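PDB 4G3A: CLIP-associating protein from Drosophila melanogaster, which tracks microtubule plus ends and stabilises dynamic microtubules, supporting mitotic spindle formation and kinetochore attachment, and is represented here by its N-terminal TOG domain. Local coordinates for residues I65-L70 against D104-K109; A72-I77 against Q111-D116; L76-G81 against M118-L123. All blocks are in the same frame, centred on the assembly; numbering follows the deposited sequence.

Overall arrangement
Interactions 1, 2 and 3 follow one another down a single interface, that between helix 63-80 of the first HEAT repeat and helix 104-119 of the second in this all-helical TOG domain. The helices run nearly parallel, so interactions 1 and 2 pair successive turns, and interaction 3 joins the C-terminal ends. The centre of interaction 2 lies about 10 Å from that of interaction 1 and about 8 Å from that of interaction 3. Packing joins neighbours: Leu70 O meets Leu113 CD1 between interactions 1 and 2, and Asp116 OD2 meets Lys78 CE between 2 and 3, which share Leu76 and Ile77. Interactions 1 and 3, with centres about 18 Å apart, do not touch. Interaction 2 is the buried middle.

Interaction 1 of 3, residues I65-L70 against D104-K109; sequences IAQKSL and DTVREK
Gln67 reaches from helix 63-80 to Thr105 and Lys109 on helix 104-119 and buries more surface in this contact than any other residue. Its CG stands anti to the backbone N (chi1 174°) and the chain beyond is extended, which carries the amide across the interface to the first turn of the opposite helix. There the hydroxyl of Thr105 donates to the amide oxygen, OG1 to Gln67 OE1 at 2.7 Å. The two side chains cross at about a right angle, and the donor approaches at 127° to the C=O bond, tilted from the amide plane. The amide nitrogen has a weak hydrogen bond to Glu71, one turn further along helix 63-80.

Lys109 covers the aliphatic part of the glutamine: its CG lies 3.6 Å from Gln67 CG. The lysine bends at chi2, taking its amino end away from helix 63-80, so the contact is made by methylenes rather than by charge. On the inner side Leu70 points across, with CD1 3.8 Å from Val106 O. The same methyl lies 4.3 Å from Val106 CG1, while Val106 CG2 comes 3.6 Å from Gln67 OE1. Leu70 continues inward onto Val95 of helix 88-98 and Leu58 of helix 47-58, linking the partner helices of both HEAT repeats.

The axes of segments 65-70 and 104-109 are 9.2 Å apart and their N-to-C directions differ by 18°, as befits equivalent helices of successive repeats stacked in register, Gln67 facing Val106. A water donates to Lys109 O at 2.8 Å and only weakly to Leu70 O. The chemistry is thus graded across the interface: a single neutral hydrogen bond and lysine methylenes at the partly exposed border, and mainly apolar side chains, Leu70 and Val106, on the inner side.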
ATOM      1  N   ILE A  65     -16.616  -5.381  -5.062  1.00 55.51           N
ATOM      2  CA  ILE A  65     -15.992  -6.693  -5.194  1.00 55.05           C
ATOM      3  C   ILE A  65     -14.461  -6.582  -5.212  1.00 50.26           C
ATOM      4  O   ILE A  65     -13.758  -7.438  -4.669  1.00 52.63           O
ATOM      5  CB  ILE A  65     -16.502  -7.419  -6.455  1.00 51.09           C
ATOM      6  CG1 ILE A  65     -17.900  -7.985  -6.200  1.00 57.91           C
ATOM      7  CG2 ILE A  65     -15.565  -8.531  -6.857  1.00 45.28           C
ATOM      8  CD1 ILE A  65     -18.617  -8.418  -7.451  1.00 66.25           C
ATOM      9  N   ALA A  66     -13.950  -5.528  -5.836  1.00 43.05           N
ATOM     10  CA  ALA A  66     -12.516  -5.269  -5.810  1.00 42.95           C
ATOM     11  C   ALA A  66     -12.057  -5.067  -4.370  1.00 40.12           C
ATOM     12  O   ALA A  66     -11.050  -5.626  -3.932  1.00 40.45           O
ATOM     13  CB  ALA A  66     -12.186  -4.053  -6.647  1.00 44.27           C
ATOM     14  N   GLN A  67     -12.808  -4.266  -3.630  1.00 36.48           N
ATOM     15  CA  GLN A  67     -12.453  -3.977  -2.251  1.00 46.48           C
ATOM     16  C   GLN A  67     -12.436  -5.248  -1.415  1.00 39.37           C
ATOM     17  O   GLN A  67     -11.547  -5.443  -0.588  1.00 36.32           O
ATOM     18  CB  GLN A  67     -13.417  -2.959  -1.652  1.00 51.87           C
ATOM     19  CG  GLN A  67     -13.201  -2.705  -0.180  1.00 52.14           C
ATOM     20  CD  GLN A  67     -13.993  -1.519   0.307  1.00 56.79           C
ATOM     21  OE1 GLN A  67     -14.251  -0.584  -0.452  1.00 58.13           O
ATOM     22  NE2 GLN A  67     -14.386  -1.544   1.579  1.00 58.21           N
ATOM     23  N   LYS A  68     -13.424  -6.113  -1.635  1.00 41.62           N
ATOM     24  CA  LYS A  68     -13.518  -7.360  -0.887  1.00 34.63           C
ATOM     25  C   LYS A  68     -12.371  -8.295  -1.232  1.00 35.19           C
ATOM     26  O   LYS A  68     -11.854  -8.984  -0.359  1.00 40.31           O
ATOM     27  CB  LYS A  68     -14.865  -8.044  -1.134  1.00 39.94           C
ATOM     28  CG  LYS A  68     -16.065  -7.273  -0.613  1.00 51.12           C
ATOM     29  CD  LYS A  68     -16.467  -7.713   0.785  1.00 62.42           C
ATOM     30  CE  LYS A  68     -16.136  -6.651   1.815  1.00 72.42           C
ATOM     31  NZ  LYS A  68     -16.479  -5.279   1.326  1.00 79.86           N
ATOM     32  N   SER A  69     -11.970  -8.319  -2.502  1.00 36.07           N
ATOM     33  CA  SER A  69     -10.797  -9.090  -2.893  1.00 36.22           C
ATOM     34  C   SER A  69      -9.532  -8.608  -2.160  1.00 34.70           C
ATOM     35  O   SER A  69      -8.708  -9.421  -1.741  1.00 33.80           O
ATOM     36  CB  SER A  69     -10.591  -9.046  -4.404  1.00 40.41           C
ATOM     37  OG  SER A  69     -10.108  -7.783  -4.815  1.00 43.37           O
ATOM     38  N   LEU A  70      -9.387  -7.293  -2.004  1.00 35.92           N
ATOM     39  CA  LEU A  70      -8.275  -6.724  -1.225  1.00 33.91           C
ATOM     40  C   LEU A  70      -8.344  -7.196   0.229  1.00 32.19           C
ATOM     41  O   LEU A  70      -7.359  -7.654   0.800  1.00 32.26           O
ATOM     42  CB  LEU A  70      -8.311  -5.195  -1.265  1.00 30.87           C
ATOM     43  CG  LEU A  70      -7.994  -4.515  -2.598  1.00 29.65           C
ATOM     44  CD1 LEU A  70      -8.402  -3.055  -2.561  1.00 35.45           C
ATOM     45  CD2 LEU A  70      -6.513  -4.653  -2.933  1.00 29.47           C
ATOM     46  N   ASP A 104     -12.772   6.286  -1.552  1.00 52.35           N
ATOM     47  CA  ASP A 104     -11.862   6.331  -0.408  1.00 52.47           C
ATOM     48  C   ASP A 104     -11.666   4.982   0.304  1.00 49.64           C
ATOM     49  O   ASP A 104     -10.553   4.675   0.732  1.00 47.94           O
ATOM     50  CB  ASP A 104     -12.210   7.461   0.577  1.00 65.37           C
ATOM     51  CG  ASP A 104     -13.650   7.412   1.063  1.00 77.12           C
ATOM     52  OD1 ASP A 104     -14.414   6.533   0.617  1.00 85.35           O
ATOM     53  OD2 ASP A 104     -14.019   8.268   1.898  1.00 79.17           O
ATOM     54  N   THR A 105     -12.721   4.171   0.408  1.00 49.71           N
ATOM     55  CA  THR A 105     -12.626   2.905   1.134  1.00 42.39           C
ATOM     56  C   THR A 105     -11.770   1.896   0.374  1.00 41.65           C
ATOM     57  O   THR A 105     -11.134   1.034   0.975  1.00 42.63           O
ATOM     58  CB  THR A 105     -14.017   2.262   1.432  1.00 53.99           C
ATOM     59  OG1 THR A 105     -14.692   1.951   0.206  1.00 45.75           O
ATOM     60  CG2 THR A 105     -14.886   3.184   2.281  1.00 61.65           C
ATOM     61  N   VAL A 106     -11.769   1.990  -0.951  1.00 45.67           N
ATOM     62  CA  VAL A 106     -10.930   1.108  -1.753  1.00 42.40           C
ATOM     63  C   VAL A 106      -9.448   1.424  -1.526  1.00 39.99           C
ATOM     64  O   VAL A 106      -8.634   0.521  -1.330  1.00 33.74           O
ATOM     65  CB  VAL A 106     -11.299   1.178  -3.256  1.00 43.54           C
ATOM     66  CG1 VAL A 106     -10.261   0.478  -4.091  1.00 44.60           C
ATOM     67  CG2 VAL A 106     -12.664   0.545  -3.500  1.00 42.76           C
ATOM     68  N   ARG A 107      -9.097   2.704  -1.527  1.00 41.30           N
ATOM     69  CA  ARG A 107      -7.710   3.086  -1.253  1.00 34.84           C
ATOM     70  C   ARG A 107      -7.296   2.602   0.136  1.00 32.15           C
ATOM     71  O   ARG A 107      -6.174   2.135   0.339  1.00 30.62           O
ATOM     72  CB  ARG A 107      -7.538   4.602  -1.352  1.00 35.05           C
ATOM     73  CG  ARG A 107      -7.912   5.172  -2.711  1.00 40.11           C
ATOM     74  CD  ARG A 107      -7.410   6.598  -2.864  1.00 42.08           C
ATOM     75  NE  ARG A 107      -7.977   7.475  -1.846  1.00 45.94           N
ATOM     76  CZ  ARG A 107      -9.148   8.093  -1.967  1.00 50.99           C
ATOM     77  NH1 ARG A 107      -9.873   7.928  -3.063  1.00 54.31           N
ATOM     78  NH2 ARG A 107      -9.595   8.871  -0.992  1.00 54.36           N
ATOM     79  N   GLU A 108      -8.211   2.716   1.091  1.00 37.58           N
ATOM     80  CA  GLU A 108      -7.944   2.303   2.467  1.00 45.23           C
ATOM     81  C   GLU A 108      -7.560   0.836   2.531  1.00 36.08           C
ATOM     82  O   GLU A 108      -6.523   0.472   3.088  1.00 37.49           O
ATOM     83  CB  GLU A 108      -9.175   2.527   3.339  1.00 52.67           C
ATOM     84  CG  GLU A 108      -9.339   3.937   3.856  1.00 72.13           C
ATOM     85  CD  GLU A 108     -10.737   4.189   4.398  1.00 89.39           C
ATOM     86  OE1 GLU A 108     -11.472   3.203   4.635  1.00 90.67           O
ATOM     87  OE2 GLU A 108     -11.098   5.373   4.582  1.00 96.82           O
ATOM     88  N   LYS A 109      -8.409  -0.007   1.954  1.00 31.72           N
ATOM     89  CA  LYS A 109      -8.178  -1.445   2.011  1.00 35.43           C
ATOM     90  C   LYS A 109      -6.916  -1.818   1.244  1.00 31.07           C
ATOM     91  O   LYS A 109      -6.217  -2.759   1.611  1.00 29.66           O
ATOM     92  CB  LYS A 109      -9.393  -2.224   1.506  1.00 38.44           C
ATOM     93  CG  LYS A 109     -10.675  -1.945   2.294  1.00 39.88           C
ATOM     94  CD  LYS A 109     -10.490  -2.230   3.779  1.00 41.33           C
ATOM     95  CE  LYS A 109     -11.760  -1.924   4.573  1.00 48.17           C
ATOM     96  NZ  LYS A 109     -11.540  -2.093   6.027  1.00 43.93           N
TER
HETATM   97  O   HOH W   1      -7.149  -5.008   3.004  0.99 29.68           O

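Interaction 2 of 3, residues A72-I77 against Q111-D116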
ATOM      1  N   ALA A  72      -9.850  -9.840   1.142  1.00 32.34           N
ATOM      2  CA  ALA A  72      -9.623 -11.279   1.097  1.00 35.97           C
ATOM      3  C   ALA A  72      -8.132 -11.546   1.075  1.00 39.06           C
ATOM      4  O   ALA A  72      -7.644 -12.439   1.771  1.00 35.24           O
ATOM      5  CB  ALA A  72     -10.293 -11.900  -0.118  1.00 36.69           C
ATOM      6  N   PHE A  73      -7.406 -10.774   0.267  1.00 30.06           N
ATOM      7  CA  PHE A  73      -5.966 -10.930   0.202  1.00 30.87           C
ATOM      8  C   PHE A  73      -5.364 -10.611   1.573  1.00 28.49           C
ATOM      9  O   PHE A  73      -4.462 -11.301   2.032  1.00 30.73           O
ATOM     10  CB  PHE A  73      -5.358 -10.053  -0.907  1.00 30.09           C
ATOM     11  CG  PHE A  73      -5.445 -10.663  -2.293  1.00 34.52           C
ATOM     12  CD1 PHE A  73      -4.957 -11.939  -2.539  1.00 30.91           C
ATOM     13  CD2 PHE A  73      -5.981  -9.947  -3.353  1.00 39.79           C
ATOM     14  CE1 PHE A  73      -5.024 -12.504  -3.810  1.00 38.24           C
ATOM     15  CE2 PHE A  73      -6.058 -10.506  -4.633  1.00 37.69           C
ATOM     16  CZ  PHE A  73      -5.579 -11.787  -4.859  1.00 37.54           C
ATOM     17  N   SER A  74      -5.852  -9.563   2.227  1.00 30.78           N
ATOM     18  CA  SER A  74      -5.349  -9.250   3.561  1.00 33.26           C
ATOM     19  C   SER A  74      -5.492 -10.457   4.498  1.00 33.41           C
ATOM     20  O   SER A  74      -4.573 -10.778   5.260  1.00 34.71           O
ATOM     21  CB  SER A  74      -6.049  -8.016   4.139  1.00 31.89           C
ATOM     22  OG  SER A  74      -5.413  -6.823   3.700  1.00 33.21           O
ATOM     23  N   GLU A  75      -6.639 -11.133   4.433  1.00 35.55           N
ATOM     24  CA  GLU A  75      -6.869 -12.296   5.295  1.00 33.56           C
ATOM     25  C   GLU A  75      -5.941 -13.468   4.963  1.00 32.56           C
ATOM     26  O   GLU A  75      -5.417 -14.118   5.864  1.00 35.84           O
ATOM     27  CB  GLU A  75      -8.344 -12.725   5.266  1.00 32.18           C
ATOM     28  CG  GLU A  75      -9.277 -11.674   5.842  1.00 37.81           C
ATOM     29  CD  GLU A  75      -8.846 -11.203   7.225  1.00 42.70           C
ATOM     30  OE1 GLU A  75      -8.462 -12.052   8.064  1.00 45.72           O
ATOM     31  OE2 GLU A  75      -8.885  -9.977   7.473  1.00 43.50           O
ATOM     32  N   LEU A  76      -5.715 -13.719   3.676  1.00 29.46           N
ATOM     33  CA  LEU A  76      -4.744 -14.735   3.255  1.00 32.13           C
ATOM     34  C   LEU A  76      -3.328 -14.383   3.713  1.00 37.78           C
ATOM     35  O   LEU A  76      -2.572 -15.253   4.159  1.00 33.80           O
ATOM     36  CB  LEU A  76      -4.761 -14.915   1.733  1.00 30.69           C
ATOM     37  CG  LEU A  76      -6.052 -15.473   1.127  1.00 39.60           C
ATOM     38  CD1 LEU A  76      -6.065 -15.297  -0.386  1.00 37.83           C
ATOM     39  CD2 LEU A  76      -6.235 -16.938   1.503  1.00 39.58           C
ATOM     40  N   ILE A  77      -2.971 -13.103   3.602  1.00 36.44           N
ATOM     41  CA  ILE A  77      -1.667 -12.652   4.063  1.00 28.80           C
ATOM     42  C   ILE A  77      -1.524 -12.953   5.548  1.00 34.75           C
ATOM     43  O   ILE A  77      -0.506 -13.482   5.983  1.00 36.95           O
ATOM     44  CB  ILE A  77      -1.473 -11.142   3.835  1.00 33.67           C
ATOM     45  CG1 ILE A  77      -1.301 -10.845   2.348  1.00 32.63           C
ATOM     46  CG2 ILE A  77      -0.267 -10.626   4.604  1.00 31.79           C
ATOM     47  CD1 ILE A  77      -1.632  -9.420   2.014  1.00 33.40           C
ATOM     48  N   GLN A 111      -4.230   0.242   1.018  1.00 27.73           N
ATOM     49  CA  GLN A 111      -3.137   0.640   1.905  1.00 25.05           C
ATOM     50  C   GLN A 111      -3.006  -0.403   3.017  1.00 28.45           C
ATOM     51  O   GLN A 111      -1.909  -0.788   3.421  1.00 28.06           O
ATOM     52  CB  GLN A 111      -3.410   2.025   2.498  1.00 29.08           C
ATOM     53  CG  GLN A 111      -3.146   3.208   1.548  1.00 28.53           C
ATOM     54  CD  GLN A 111      -1.677   3.578   1.463  1.00 29.73           C
ATOM     55  OE1 GLN A 111      -0.797   2.781   1.812  1.00 25.76           O
ATOM     56  NE2 GLN A 111      -1.396   4.789   0.986  1.00 27.12           N
ATOM     57  N   LEU A 112      -4.144  -0.883   3.499  1.00 26.22           N
ATOM     58  CA  LEU A 112      -4.129  -1.862   4.580  1.00 30.55           C
ATOM     59  C   LEU A 112      -3.502  -3.191   4.120  1.00 25.43           C
ATOM     60  O   LEU A 112      -2.730  -3.800   4.852  1.00 31.83           O
ATOM     61  CB  LEU A 112      -5.540  -2.048   5.160  1.00 31.97           C
ATOM     62  CG  LEU A 112      -5.737  -3.033   6.316  1.00 40.73           C
ATOM     63  CD1 LEU A 112      -4.626  -2.945   7.361  1.00 41.20           C
ATOM     64  CD2 LEU A 112      -7.103  -2.823   6.957  1.00 48.45           C
ATOM     65  N   LEU A 113      -3.813  -3.629   2.905  1.00 28.69           N
ATOM     66  CA  LEU A 113      -3.152  -4.804   2.331  1.00 23.51           C
ATOM     67  C   LEU A 113      -1.632  -4.636   2.325  1.00 28.36           C
ATOM     68  O   LEU A 113      -0.884  -5.574   2.653  1.00 26.06           O
ATOM     69  CB  LEU A 113      -3.660  -5.073   0.896  1.00 24.54           C
ATOM     70  CG  LEU A 113      -3.135  -6.331   0.192  1.00 27.53           C
ATOM     71  CD1 LEU A 113      -4.086  -6.821  -0.957  1.00 23.16           C
ATOM     72  CD2 LEU A 113      -1.713  -6.134  -0.331  1.00 31.49           C
ATOM     73  N   LEU A 114      -1.171  -3.444   1.941  1.00 30.63           N
ATOM     74  CA  LEU A 114       0.263  -3.163   1.940  1.00 23.58           C
ATOM     75  C   LEU A 114       0.849  -3.244   3.355  1.00 24.66           C
ATOM     76  O   LEU A 114       1.897  -3.840   3.563  1.00 21.54           O
ATOM     77  CB  LEU A 114       0.572  -1.796   1.305  1.00 27.20           C
ATOM     78  CG  LEU A 114       0.197  -1.640  -0.173  1.00 24.07           C
ATOM     79  CD1 LEU A 114       0.456  -0.208  -0.633  1.00 22.94           C
ATOM     80  CD2 LEU A 114       0.961  -2.637  -1.028  1.00 23.52           C
ATOM     81  N   ARG A 115       0.175  -2.655   4.335  1.00 27.90           N
ATOM     82  CA  ARG A 115       0.669  -2.748   5.710  1.00 28.43           C
ATOM     83  C   ARG A 115       0.671  -4.204   6.206  1.00 32.58           C
ATOM     84  O   ARG A 115       1.575  -4.628   6.929  1.00 30.31           O
ATOM     85  CB  ARG A 115      -0.137  -1.831   6.638  1.00 23.42           C
ATOM     86  CG  ARG A 115       0.048  -0.337   6.313  1.00 29.18           C
ATOM     87  CD  ARG A 115      -0.387   0.563   7.477  1.00 33.43           C
ATOM     88  NE  ARG A 115      -1.815   0.455   7.765  1.00 36.67           N
ATOM     89  CZ  ARG A 115      -2.752   1.172   7.150  1.00 43.17           C
ATOM     90  NH1 ARG A 115      -2.414   2.042   6.208  1.00 38.79           N
ATOM     91  NH2 ARG A 115      -4.028   1.023   7.471  1.00 38.06           N
ATOM     92  N   ASP A 116      -0.339  -4.970   5.799  1.00 29.29           N
ATOM     93  CA  ASP A 116      -0.428  -6.375   6.195  1.00 29.81           C
ATOM     94  C   ASP A 116       0.740  -7.193   5.640  1.00 24.42           C
ATOM     95  O   ASP A 116       1.292  -8.041   6.338  1.00 26.32           O
ATOM     96  CB  ASP A 116      -1.777  -6.986   5.792  1.00 30.38           C
ATOM     97  CG  ASP A 116      -2.939  -6.464   6.634  1.00 35.29           C
ATOM     98  OD1 ASP A 116      -2.726  -6.040   7.794  1.00 35.48           O
ATOM     99  OD2 ASP A 116      -4.076  -6.479   6.129  1.00 38.09           O
TER
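Ser74 and Asp116 form the one polar link in this buried contact. The serine hydroxyl donates to the carboxylate, OG to Asp116 OD2 at 2.8 Å, and the oxygen receives it on its anti lone pair, the one turned away from OD1. Ser74 OG stands anti to its own carbonyl carbon (chi1 -85°), a rotation that swings the hydroxyl over the backbone of the facing helix, 3.3 Å from Leu113 CA.

Beside this bond the packing is apolar. Leu113 meets two side chains of helix 63-80: CD1 rests 3.5 Å from Phe73 CB, and CG lies 3.9 Å from Ile77 CD1, with the isoleucine and leucine crossing at about a right angle. The other arm of Ile77 goes to the backbone carbonyl of Asp116, its CG2 3.5 Å from Asp116 O, so this one residue spans nearly a turn of helix 104-119.

Further out, the Phe73 ring leads away from the interface to Ile51 and Leu54 of helix 47-58 and Val91 of helix 88-98. Leu113 reaches Val95 of that same helix, and Phe84 lies against both Phe73 and Ile77. Phe73 and Leu113 are therefore backed by the other helices of HEAT repeats 1 and 2.

With the axes of segments 72-77 and 111-116 9.2 Å apart and only 10° between their directions, a residue as small as serine can bridge them. Its hydroxyl gives the carboxylate a neutral donor, which would probably ease the cost of burying Asp116, while the like-charged Glu75 nearby is held in a salt bridge to Lys78.

Interaction 3 of 3, residues L76-G81 against M118-L123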
ATOM      1  N   LEU A  76      -5.715 -13.719   3.676  1.00 29.46           N
ATOM      2  CA  LEU A  76      -4.744 -14.735   3.255  1.00 32.13           C
ATOM      3  C   LEU A  76      -3.328 -14.383   3.713  1.00 37.78           C
ATOM      4  O   LEU A  76      -2.572 -15.253   4.159  1.00 33.80           O
ATOM      5  CB  LEU A  76      -4.761 -14.915   1.733  1.00 30.69           C
ATOM      6  CG  LEU A  76      -6.052 -15.473   1.127  1.00 39.60           C
ATOM      7  CD1 LEU A  76      -6.065 -15.297  -0.386  1.00 37.83           C
ATOM      8  CD2 LEU A  76      -6.235 -16.938   1.503  1.00 39.58           C
ATOM      9  N   ILE A  77      -2.971 -13.103   3.602  1.00 36.44           N
ATOM     10  CA  ILE A  77      -1.667 -12.652   4.063  1.00 28.80           C
ATOM     11  C   ILE A  77      -1.524 -12.953   5.548  1.00 34.75           C
ATOM     12  O   ILE A  77      -0.506 -13.482   5.983  1.00 36.95           O
ATOM     13  CB  ILE A  77      -1.473 -11.142   3.835  1.00 33.67           C
ATOM     14  CG1 ILE A  77      -1.301 -10.845   2.348  1.00 32.63           C
ATOM     15  CG2 ILE A  77      -0.267 -10.626   4.604  1.00 31.79           C
ATOM     16  CD1 ILE A  77      -1.632  -9.420   2.014  1.00 33.40           C
ATOM     17  N   LYS A  78      -2.547 -12.607   6.328  1.00 31.68           N
ATOM     18  CA  LYS A  78      -2.515 -12.859   7.765  1.00 36.58           C
ATOM     19  C   LYS A  78      -2.361 -14.343   8.085  1.00 39.37           C
ATOM     20  O   LYS A  78      -1.606 -14.711   8.980  1.00 39.34           O
ATOM     21  CB  LYS A  78      -3.765 -12.303   8.440  1.00 36.89           C
ATOM     22  CG  LYS A  78      -3.845 -10.799   8.419  1.00 44.16           C
ATOM     23  CD  LYS A  78      -5.175 -10.344   8.952  1.00 46.97           C
ATOM     24  CE  LYS A  78      -5.476  -8.934   8.510  1.00 47.08           C
ATOM     25  NZ  LYS A  78      -6.819  -8.534   9.005  1.00 47.32           N
ATOM     26  N   ARG A  79      -3.064 -15.196   7.343  1.00 38.02           N
ATOM     27  CA  ARG A  79      -2.991 -16.639   7.572  1.00 43.83           C
ATOM     28  C   ARG A  79      -1.723 -17.260   7.005  1.00 47.56           C
ATOM     29  O   ARG A  79      -1.181 -18.205   7.581  1.00 49.61           O
ATOM     30  CB  ARG A  79      -4.185 -17.355   6.940  1.00 39.20           C
ATOM     31  CG  ARG A  79      -5.511 -17.048   7.570  1.00 48.80           C
ATOM     32  CD  ARG A  79      -6.569 -17.887   6.919  1.00 53.22           C
ATOM     33  NE  ARG A  79      -7.858 -17.734   7.576  1.00 56.19           N
ATOM     34  CZ  ARG A  79      -8.392 -18.632   8.395  1.00 50.03           C
ATOM     35  NH1 ARG A  79      -7.751 -19.767   8.664  1.00 47.68           N
ATOM     36  NH2 ARG A  79      -9.572 -18.393   8.943  1.00 45.13           N
ATOM     37  N   LEU A  80      -1.266 -16.747   5.865  1.00 41.14           N
ATOM     38  CA  LEU A  80      -0.165 -17.372   5.129  1.00 42.46           C
ATOM     39  C   LEU A  80       1.208 -16.840   5.511  1.00 49.28           C
ATOM     40  O   LEU A  80       2.211 -17.542   5.380  1.00 56.12           O
ATOM     41  CB  LEU A  80      -0.365 -17.205   3.626  1.00 36.98           C
ATOM     42  CG  LEU A  80      -1.018 -18.372   2.891  1.00 45.25           C
ATOM     43  CD1 LEU A  80      -2.242 -18.847   3.638  1.00 47.79           C
ATOM     44  CD2 LEU A  80      -1.364 -17.974   1.469  1.00 39.72           C
ATOM     45  N   GLY A  81       1.260 -15.596   5.965  1.00 41.61           N
ATOM     46  CA  GLY A  81       2.534 -14.993   6.310  1.00 38.89           C
ATOM     47  C   GLY A  81       3.479 -15.074   5.131  1.00 39.77           C
ATOM     48  O   GLY A  81       3.089 -14.778   4.004  1.00 38.64           O
HETATM   49  N   MSE A 118       3.707  -6.259   5.293  1.00 32.29           N
HETATM   50  CA  MSE A 118       4.870  -5.974   6.115  1.00 30.94           C
HETATM   51  C   MSE A 118       4.668  -6.492   7.535  1.00 31.68           C
HETATM   52  O   MSE A 118       5.546  -7.134   8.095  1.00 36.06           O
HETATM   53  CB  MSE A 118       5.156  -4.468   6.119  1.00 26.35           C
HETATM   54  CG  MSE A 118       5.562  -3.942   4.755  1.00 28.41           C
HETATM   55 SE   MSE A 118       6.043  -2.025   4.833  1.00 33.37          SE
HETATM   56  CE  MSE A 118       4.237  -1.316   4.911  1.00 26.95           C
ATOM     57  N   GLU A 119       3.508  -6.224   8.119  1.00 30.82           N
ATOM     58  CA  GLU A 119       3.278  -6.647   9.496  1.00 33.11           C
ATOM     59  C   GLU A 119       3.382  -8.169   9.620  1.00 33.57           C
ATOM     60  O   GLU A 119       3.966  -8.682  10.572  1.00 36.96           O
ATOM     61  CB  GLU A 119       1.923  -6.160  10.020  1.00 36.05           C
ATOM     62  CG  GLU A 119       1.697  -6.502  11.497  1.00 43.69           C
ATOM     63  CD  GLU A 119       0.444  -5.862  12.092  1.00 53.43           C
ATOM     64  OE1 GLU A 119      -0.213  -5.048  11.408  1.00 51.93           O
ATOM     65  OE2 GLU A 119       0.122  -6.174  13.259  1.00 52.49           O
ATOM     66  N   HIS A 120       2.847  -8.887   8.640  1.00 31.74           N
ATOM     67  CA  HIS A 120       2.868 -10.346   8.698  1.00 38.92           C
ATOM     68  C   HIS A 120       4.061 -10.964   7.979  1.00 35.60           C
ATOM     69  O   HIS A 120       4.080 -12.158   7.691  1.00 38.86           O
ATOM     70  CB  HIS A 120       1.527 -10.916   8.229  1.00 39.08           C
ATOM     71  CG  HIS A 120       0.376 -10.379   9.015  1.00 40.18           C
ATOM     72  ND1 HIS A 120      -0.051 -10.958  10.191  1.00 44.99           N
ATOM     73  CD2 HIS A 120      -0.384  -9.276   8.837  1.00 36.66           C
ATOM     74  CE1 HIS A 120      -1.045 -10.246  10.689  1.00 48.28           C
ATOM     75  NE2 HIS A 120      -1.264  -9.218   9.893  1.00 43.35           N
ATOM     76  N   ARG A 121       5.060 -10.132   7.704  1.00 34.24           N
ATOM     77  CA  ARG A 121       6.358 -10.608   7.247  1.00 39.93           C
ATOM     78  C   ARG A 121       6.315 -11.386   5.936  1.00 33.07           C
ATOM     79  O   ARG A 121       7.062 -12.349   5.749  1.00 37.07           O
ATOM     80  CB  ARG A 121       7.043 -11.444   8.336  1.00 45.18           C
ATOM     81  CG  ARG A 121       7.189 -10.737   9.666  1.00 59.32           C
ATOM     82  CD  ARG A 121       8.060 -11.542  10.615  1.00 74.95           C
ATOM     83  NE  ARG A 121       8.290 -10.840  11.874  1.00 89.40           N
ATOM     84  CZ  ARG A 121       9.267  -9.961  12.069  1.00 97.00           C
ATOM     85  NH1 ARG A 121      10.109  -9.673  11.086  1.00 97.37           N
ATOM     86  NH2 ARG A 121       9.400  -9.368  13.248  1.00 99.07           N
ATOM     87  N   VAL A 122       5.460 -10.952   5.017  1.00 32.17           N
ATOM     88  CA  VAL A 122       5.508 -11.494   3.667  1.00 31.93           C
ATOM     89  C   VAL A 122       6.860 -11.145   3.063  1.00 36.65           C
ATOM     90  O   VAL A 122       7.511 -11.985   2.444  1.00 37.69           O
ATOM     91  CB  VAL A 122       4.388 -10.933   2.790  1.00 29.92           C
ATOM     92  CG1 VAL A 122       4.523 -11.447   1.375  1.00 28.80           C
ATOM     93  CG2 VAL A 122       3.046 -11.312   3.363  1.00 29.31           C
ATOM     94  N   LEU A 123       7.268  -9.891   3.251  1.00 29.24           N
ATOM     95  CA  LEU A 123       8.597  -9.414   2.885  1.00 32.72           C
ATOM     96  C   LEU A 123       8.976  -8.247   3.797  1.00 35.86           C
ATOM     97  O   LEU A 123       8.102  -7.608   4.386  1.00 34.34           O
ATOM     98  CB  LEU A 123       8.662  -8.960   1.418  1.00 35.75           C
ATOM     99  CG  LEU A 123       7.510  -8.235   0.706  1.00 47.15           C
ATOM    100  CD1 LEU A 123       6.673  -7.358   1.616  1.00 53.07           C
ATOM    101  CD2 LEU A 123       8.050  -7.449  -0.484  1.00 32.09           C
TER
HETATM  102  O   HOH W   2       0.720 -13.908  10.207  0.98 46.61           O
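The imidazole of His120 carries Lys78 on one face and Glu119 CG, more distantly, on the other. Lys78 CG sits above the ring in a CH-pi contact, 3.7 Å from the centroid and 26° off the normal, displaced toward NE2. Extended beyond CG, the lysine chain passes on to a salt bridge with Glu75. At the ring's rim ND1 is 3.0 Å from a water that donates to Lys78 O at 2.7 Å, tying the histidine to the last turn of helix 63-80. An alanine in place of His120 would take away the surface under Lys78 and the water's ring partner, and is likely to leave the lysine methylenes freer to turn.

Both helices end here. Gly81, with positive phi, brings its CA 3.5 Å from His120 O in a CA-H...O contact. Arg121 is the C-prime residue of a Schellman motif closed by Val122 N to Leu117 O and Arg121 N to Met118 O; this sets Val122 CG2 3.6 Å from Ile77 CG2 and 3.5 Å from Gly81 O. The ends of these equivalent HEAT helices are thus joined by apolar packing, a CA-H...O contact, a ring face and one bridging water, without direct pairing of charges.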